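Hypothetical protein EF2904 (Enterococcus faecalis, PDB 2AZ4) is of unknown function but carries a metallo-beta-lactamase fold with two bound zinc ions, consistent with a metal-dependent hydrolase, perhaps an RNA-binding exonuclease. Local coordinates at residues Leu59-Leu71 with Ser98-Leu110. Numbering follows the deposited sequence.
Sequences LVPELKDLYDPRL and SRMINYLDPAVPL
The Asp68 carboxylate, packed against Pro106 CD (CG to CD 3.6 Å), is gripped at both oxygens: OD1 accepts from Arg70 N and NE, OD2 from Arg70 NH2, NE and water 2, which also donates to Asn102 O. A chi1 of -178° swings the carboxylate across to Pro106, and Arg70 holds it side-on in a salt bridge. Asp68 N donates to Tyr103 O at 2.8 Å, tilted 25° from the carbonyl plane, while Tyr67 CA adds a CH···O contact to Tyr103 O at 3.4 Å. Beside it Asp105 N donates to Leu66 O (3.0 Å), and the two bonds make a single beta bridge between Tyr67 and Leu104. Water 1 bridges the segments, donating to Tyr67 O and Asp105 OD2. Leu71 CD1 sits over one face of the Tyr103 ring, a CH-pi contact 4.1 Å from its centroid. Met100, extended beyond CG, brings SD to the edge of the Tyr67 ring, a Met-aromatic contact, and to Val60 CG1 at 3.6 Å. Tyr67 OH is tied to Pro61 O (2.6 Å). The contact joins the loop between helix 51-56 and strand 85-89 to that between helix 95-98 and strand 110-113, both strands in one sheet, the side chain of Met100 about 14 Å from a bound zinc ion: Val60 and Tyr67 lean on helix 51-56, Leu66, Leu104 and Val108 on strand 85-89.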
loop_
_atom_site.group_PDB
_atom_site.type_symbol
_atom_site.label_atom_id
_atom_site.label_comp_id
_atom_site.label_asym_id
_atom_site.label_seq_id
_atom_site.Cartn_x
_atom_site.Cartn_y
_atom_site.Cartn_z
ATOM N N LEU A 59 2.156 1.674 -19.530
ATOM C CA LEU A 59 2.205 1.565 -18.072
ATOM C C LEU A 59 1.106 2.393 -17.396
ATOM O O LEU A 59 0.727 2.138 -16.252
ATOM C CB LEU A 59 3.603 1.893 -17.539
ATOM C CG LEU A 59 4.653 1.008 -18.189
ATOM C CD1 LEU A 59 6.015 1.599 -17.930
ATOM C CD2 LEU A 59 4.574 -0.438 -17.635
ATOM N N VAL A 60 0.591 3.381 -18.121
ATOM C CA VAL A 60 -0.551 4.146 -17.650
ATOM C C VAL A 60 -1.541 4.160 -18.811
ATOM O O VAL A 60 -1.131 3.998 -19.959
ATOM C CB VAL A 60 -0.153 5.605 -17.206
ATOM C CG1 VAL A 60 0.973 5.564 -16.220
ATOM C CG2 VAL A 60 0.251 6.474 -18.400
ATOM N N PRO A 61 -2.845 4.342 -18.522
ATOM C CA PRO A 61 -3.798 4.341 -19.627
ATOM C C PRO A 61 -3.922 5.704 -20.306
ATOM O O PRO A 61 -3.605 6.728 -19.698
ATOM C CB PRO A 61 -5.116 3.978 -18.929
ATOM C CG PRO A 61 -4.992 4.612 -17.565
ATOM C CD PRO A 61 -3.509 4.523 -17.211
ATOM N N GLU A 62 -4.405 5.701 -21.552
ATOM C CA GLU A 62 -4.852 6.902 -22.247
ATOM C C GLU A 62 -6.133 7.371 -21.601
ATOM O O GLU A 62 -7.090 6.601 -21.504
ATOM C CB GLU A 62 -5.148 6.572 -23.717
ATOM C CG GLU A 62 -3.934 6.183 -24.523
ATOM C CD GLU A 62 -3.375 7.335 -25.386
ATOM O OE1 GLU A 62 -2.539 7.038 -26.266
ATOM O OE2 GLU A 62 -3.756 8.520 -25.209
ATOM N N LEU A 63 -6.167 8.616 -21.137
ATOM C CA LEU A 63 -7.337 9.108 -20.417
ATOM C C LEU A 63 -7.662 10.511 -20.885
ATOM O O LEU A 63 -6.769 11.322 -21.094
ATOM C CB LEU A 63 -7.122 9.085 -18.897
ATOM C CG LEU A 63 -6.958 7.749 -18.145
ATOM C CD1 LEU A 63 -6.537 7.978 -16.677
ATOM C CD2 LEU A 63 -8.218 6.916 -18.183
ATOM N N LYS A 64 -8.950 10.800 -21.037
ATOM C CA LYS A 64 -9.346 12.096 -21.562
ATOM C C LYS A 64 -9.605 13.034 -20.411
ATOM O O LYS A 64 -10.349 12.687 -19.493
ATOM C CB LYS A 64 -10.593 11.962 -22.446
ATOM C CG LYS A 64 -11.106 13.284 -23.002
ATOM C CD LYS A 64 -12.453 13.084 -23.698
ATOM C CE LYS A 64 -13.209 14.401 -23.838
ATOM N NZ LYS A 64 -13.573 15.009 -22.515
ATOM N N ASP A 65 -8.999 14.223 -20.478
ATOM C CA ASP A 65 -9.250 15.320 -19.534
ATOM C C ASP A 65 -9.152 14.894 -18.064
ATOM O O ASP A 65 -10.040 15.161 -17.260
ATOM C CB ASP A 65 -10.602 15.982 -19.824
ATOM C CG ASP A 65 -10.572 16.860 -21.075
ATOM O OD1 ASP A 65 -9.615 17.661 -21.260
ATOM O OD2 ASP A 65 -11.521 16.759 -21.883
ATOM N N LEU A 66 -8.066 14.206 -17.743
ATOM C CA LEU A 66 -7.762 13.787 -16.390
ATOM C C LEU A 66 -6.313 14.126 -16.022
ATOM O O LEU A 66 -6.037 14.545 -14.892
ATOM C CB LEU A 66 -8.067 12.288 -16.202
ATOM C CG LEU A 66 -8.209 11.785 -14.750
ATOM C CD1 LEU A 66 -9.451 12.300 -14.043
ATOM C CD2 LEU A 66 -8.143 10.264 -14.637
ATOM N N TYR A 67 -5.382 13.969 -16.958
ATOM C CA TYR A 67 -3.986 14.268 -16.631
ATOM C C TYR A 67 -3.779 15.783 -16.627
ATOM O O TYR A 67 -4.506 16.502 -17.302
ATOM C CB TYR A 67 -2.999 13.581 -17.578
ATOM C CG TYR A 67 -3.018 12.069 -17.520
ATOM C CD1 TYR A 67 -2.734 11.382 -16.325
ATOM C CD2 TYR A 67 -3.302 11.321 -18.652
ATOM C CE1 TYR A 67 -2.754 10.000 -16.285
ATOM C CE2 TYR A 67 -3.324 9.924 -18.613
ATOM C CZ TYR A 67 -3.047 9.278 -17.438
ATOM O OH TYR A 67 -3.045 7.899 -17.403
ATOM N N ASP A 68 -2.823 16.250 -15.825
ATOM C CA ASP A 68 -2.499 17.677 -15.701
ATOM C C ASP A 68 -2.249 18.201 -17.114
ATOM O O ASP A 68 -1.337 17.738 -17.767
ATOM C CB ASP A 68 -1.247 17.804 -14.817
ATOM C CG ASP A 68 -0.811 19.264 -14.544
ATOM O OD1 ASP A 68 -1.350 20.214 -15.146
ATOM O OD2 ASP A 68 0.101 19.439 -13.697
ATOM N N PRO A 69 -3.064 19.158 -17.595
ATOM C CA PRO A 69 -2.877 19.667 -18.964
ATOM C C PRO A 69 -1.476 20.204 -19.259
ATOM O O PRO A 69 -1.023 20.130 -20.406
ATOM C CB PRO A 69 -3.866 20.836 -19.049
ATOM C CG PRO A 69 -4.293 21.105 -17.674
ATOM C CD PRO A 69 -4.181 19.830 -16.919
ATOM N N ARG A 70 -0.799 20.737 -18.236
ATOM C CA ARG A 70 0.526 21.332 -18.409
ATOM C C ARG A 70 1.553 20.309 -18.905
ATOM O O ARG A 70 2.593 20.672 -19.446
ATOM C CB ARG A 70 1.000 21.972 -17.096
ATOM C CG ARG A 70 0.034 23.026 -16.503
ATOM C CD ARG A 70 0.550 23.501 -15.156
ATOM N NE ARG A 70 0.480 22.426 -14.159
ATOM C CZ ARG A 70 0.946 22.521 -12.924
ATOM N NH1 ARG A 70 1.538 23.637 -12.521
ATOM N NH2 ARG A 70 0.819 21.500 -12.088
ATOM N N LEU A 71 1.264 19.029 -18.709
ATOM C CA LEU A 71 2.145 17.963 -19.193
ATOM C C LEU A 71 2.179 17.905 -20.725
ATOM O O LEU A 71 3.101 17.331 -21.315
ATOM C CB LEU A 71 1.715 16.596 -18.625
ATOM C CG LEU A 71 1.821 16.375 -17.107
ATOM C CD1 LEU A 71 1.098 15.070 -16.690
ATOM C CD2 LEU A 71 3.277 16.371 -16.636
ATOM N N SER A 98 -0.609 4.451 -5.925
ATOM C CA SER A 98 -0.461 5.930 -5.765
ATOM C C SER A 98 0.563 6.612 -6.697
ATOM O O SER A 98 0.599 7.857 -6.818
ATOM C CB SER A 98 -0.090 6.248 -4.303
ATOM O OG SER A 98 1.182 5.665 -3.955
ATOM N N ARG A 99 1.384 5.792 -7.360
ATOM C CA ARG A 99 2.636 6.270 -7.951
ATOM C C ARG A 99 2.495 7.517 -8.828
ATOM O O ARG A 99 3.395 8.351 -8.855
ATOM C CB ARG A 99 3.321 5.165 -8.741
ATOM C CG ARG A 99 4.738 5.478 -9.115
ATOM C CD ARG A 99 5.443 4.321 -9.795
ATOM N NE ARG A 99 6.706 4.888 -10.207
ATOM C CZ ARG A 99 7.143 5.004 -11.447
ATOM N NH1 ARG A 99 6.491 4.480 -12.487
ATOM N NH2 ARG A 99 8.297 5.603 -11.614
ATOM N N MET A 100 1.397 7.648 -9.561
ATOM C CA MET A 100 1.285 8.776 -10.478
ATOM C C MET A 100 0.367 9.913 -10.050
ATOM O O MET A 100 -0.016 10.726 -10.902
ATOM C CB MET A 100 0.967 8.315 -11.929
ATOM C CG MET A 100 -0.455 7.815 -12.192
ATOM S SD MET A 100 -0.865 7.664 -13.963
ATOM C CE MET A 100 -2.527 6.992 -13.814
ATOM N N ILE A 101 0.020 10.017 -8.759
ATOM C CA ILE A 101 -0.958 11.053 -8.375
ATOM C C ILE A 101 -0.500 12.479 -8.778
ATOM O O ILE A 101 -1.336 13.344 -9.045
ATOM C CB ILE A 101 -1.384 11.022 -6.882
ATOM C CG1 ILE A 101 -0.157 11.166 -5.952
ATOM C CG2 ILE A 101 -2.232 9.753 -6.583
ATOM C CD1 ILE A 101 -0.552 11.588 -4.565
ATOM N N ASN A 102 0.815 12.710 -8.871
ATOM C CA ASN A 102 1.282 14.056 -9.237
ATOM C C ASN A 102 0.959 14.424 -10.680
ATOM O O ASN A 102 1.015 15.604 -11.051
ATOM C CB ASN A 102 2.772 14.246 -8.994
ATOM C CG ASN A 102 3.116 14.418 -7.525
ATOM O OD1 ASN A 102 4.258 14.151 -7.104
ATOM N ND2 ASN A 102 2.176 14.905 -6.753
ATOM N N TYR A 103 0.611 13.421 -11.483
ATOM C CA TYR A 103 0.166 13.685 -12.862
ATOM C C TYR A 103 -1.332 13.981 -12.970
ATOM O O TYR A 103 -1.830 14.364 -14.038
ATOM C CB TYR A 103 0.529 12.512 -13.779
ATOM C CG TYR A 103 1.985 12.453 -14.187
ATOM C CD1 TYR A 103 2.897 13.467 -13.835
ATOM C CD2 TYR A 103 2.456 11.372 -14.935
ATOM C CE1 TYR A 103 4.252 13.392 -14.237
ATOM C CE2 TYR A 103 3.778 11.296 -15.343
ATOM C CZ TYR A 103 4.671 12.293 -14.994
ATOM O OH TYR A 103 5.987 12.169 -15.421
ATOM N N LEU A 104 -2.053 13.776 -11.879
ATOM C CA LEU A 104 -3.480 14.092 -11.841
ATOM C C LEU A 104 -3.693 15.605 -11.895
ATOM O O LEU A 104 -3.147 16.342 -11.087
ATOM C CB LEU A 104 -4.153 13.502 -10.597
ATOM C CG LEU A 104 -5.678 13.734 -10.488
ATOM C CD1 LEU A 104 -6.521 13.157 -11.678
ATOM C CD2 LEU A 104 -6.263 13.300 -9.136
ATOM N N ASP A 105 -4.479 16.053 -12.866
ATOM C CA ASP A 105 -4.930 17.444 -12.959
ATOM C C ASP A 105 -5.227 18.071 -11.571
ATOM O O ASP A 105 -6.140 17.639 -10.868
ATOM C CB ASP A 105 -6.176 17.484 -13.846
ATOM C CG ASP A 105 -6.610 18.884 -14.213
ATOM O OD1 ASP A 105 -6.086 19.837 -13.618
ATOM O OD2 ASP A 105 -7.521 19.023 -15.068
ATOM N N PRO A 106 -4.449 19.102 -11.175
ATOM C CA PRO A 106 -4.657 19.849 -9.922
ATOM C C PRO A 106 -6.108 20.245 -9.663
ATOM O O PRO A 106 -6.539 20.252 -8.506
ATOM C CB PRO A 106 -3.792 21.115 -10.104
ATOM C CG PRO A 106 -2.827 20.780 -11.186
ATOM C CD PRO A 106 -3.289 19.591 -11.946
ATOM N N ALA A 107 -6.851 20.576 -10.720
ATOM C CA ALA A 107 -8.280 20.928 -10.613
ATOM C C ALA A 107 -9.204 19.749 -10.274
ATOM O O ALA A 107 -10.332 19.935 -9.811
ATOM C CB ALA A 107 -8.751 21.627 -11.893
ATOM N N VAL A 108 -8.741 18.525 -10.492
ATOM C CA VAL A 108 -9.571 17.364 -10.150
ATOM C C VAL A 108 -9.288 16.998 -8.688
ATOM O O VAL A 108 -8.146 16.816 -8.344
ATOM C CB VAL A 108 -9.280 16.173 -11.096
ATOM C CG1 VAL A 108 -10.047 14.904 -10.650
ATOM C CG2 VAL A 108 -9.651 16.549 -12.524
ATOM N N PRO A 109 -10.332 16.926 -7.824
ATOM C CA PRO A 109 -10.083 16.512 -6.441
ATOM C C PRO A 109 -9.658 15.067 -6.306
ATOM O O PRO A 109 -10.112 14.205 -7.063
ATOM C CB PRO A 109 -11.431 16.715 -5.755
ATOM C CG PRO A 109 -12.464 16.664 -6.891
ATOM C CD PRO A 109 -11.744 17.282 -8.054
ATOM N N LEU A 110 -8.841 14.813 -5.288
ATOM C CA LEU A 110 -8.267 13.505 -5.010
ATOM C C LEU A 110 -8.595 13.202 -3.547
ATOM O O LEU A 110 -8.224 13.973 -2.637
ATOM C CB LEU A 110 -6.752 13.509 -5.244
ATOM C CG LEU A 110 -5.931 12.253 -4.858
ATOM C CD1 LEU A 110 -6.405 11.050 -5.648
ATOM C CD2 LEU A 110 -4.420 12.461 -5.091
HETATM O O HOH W 1 -7.161 17.293 -17.361
HETATM O O HOH W 2 1.848 17.757 -12.924
#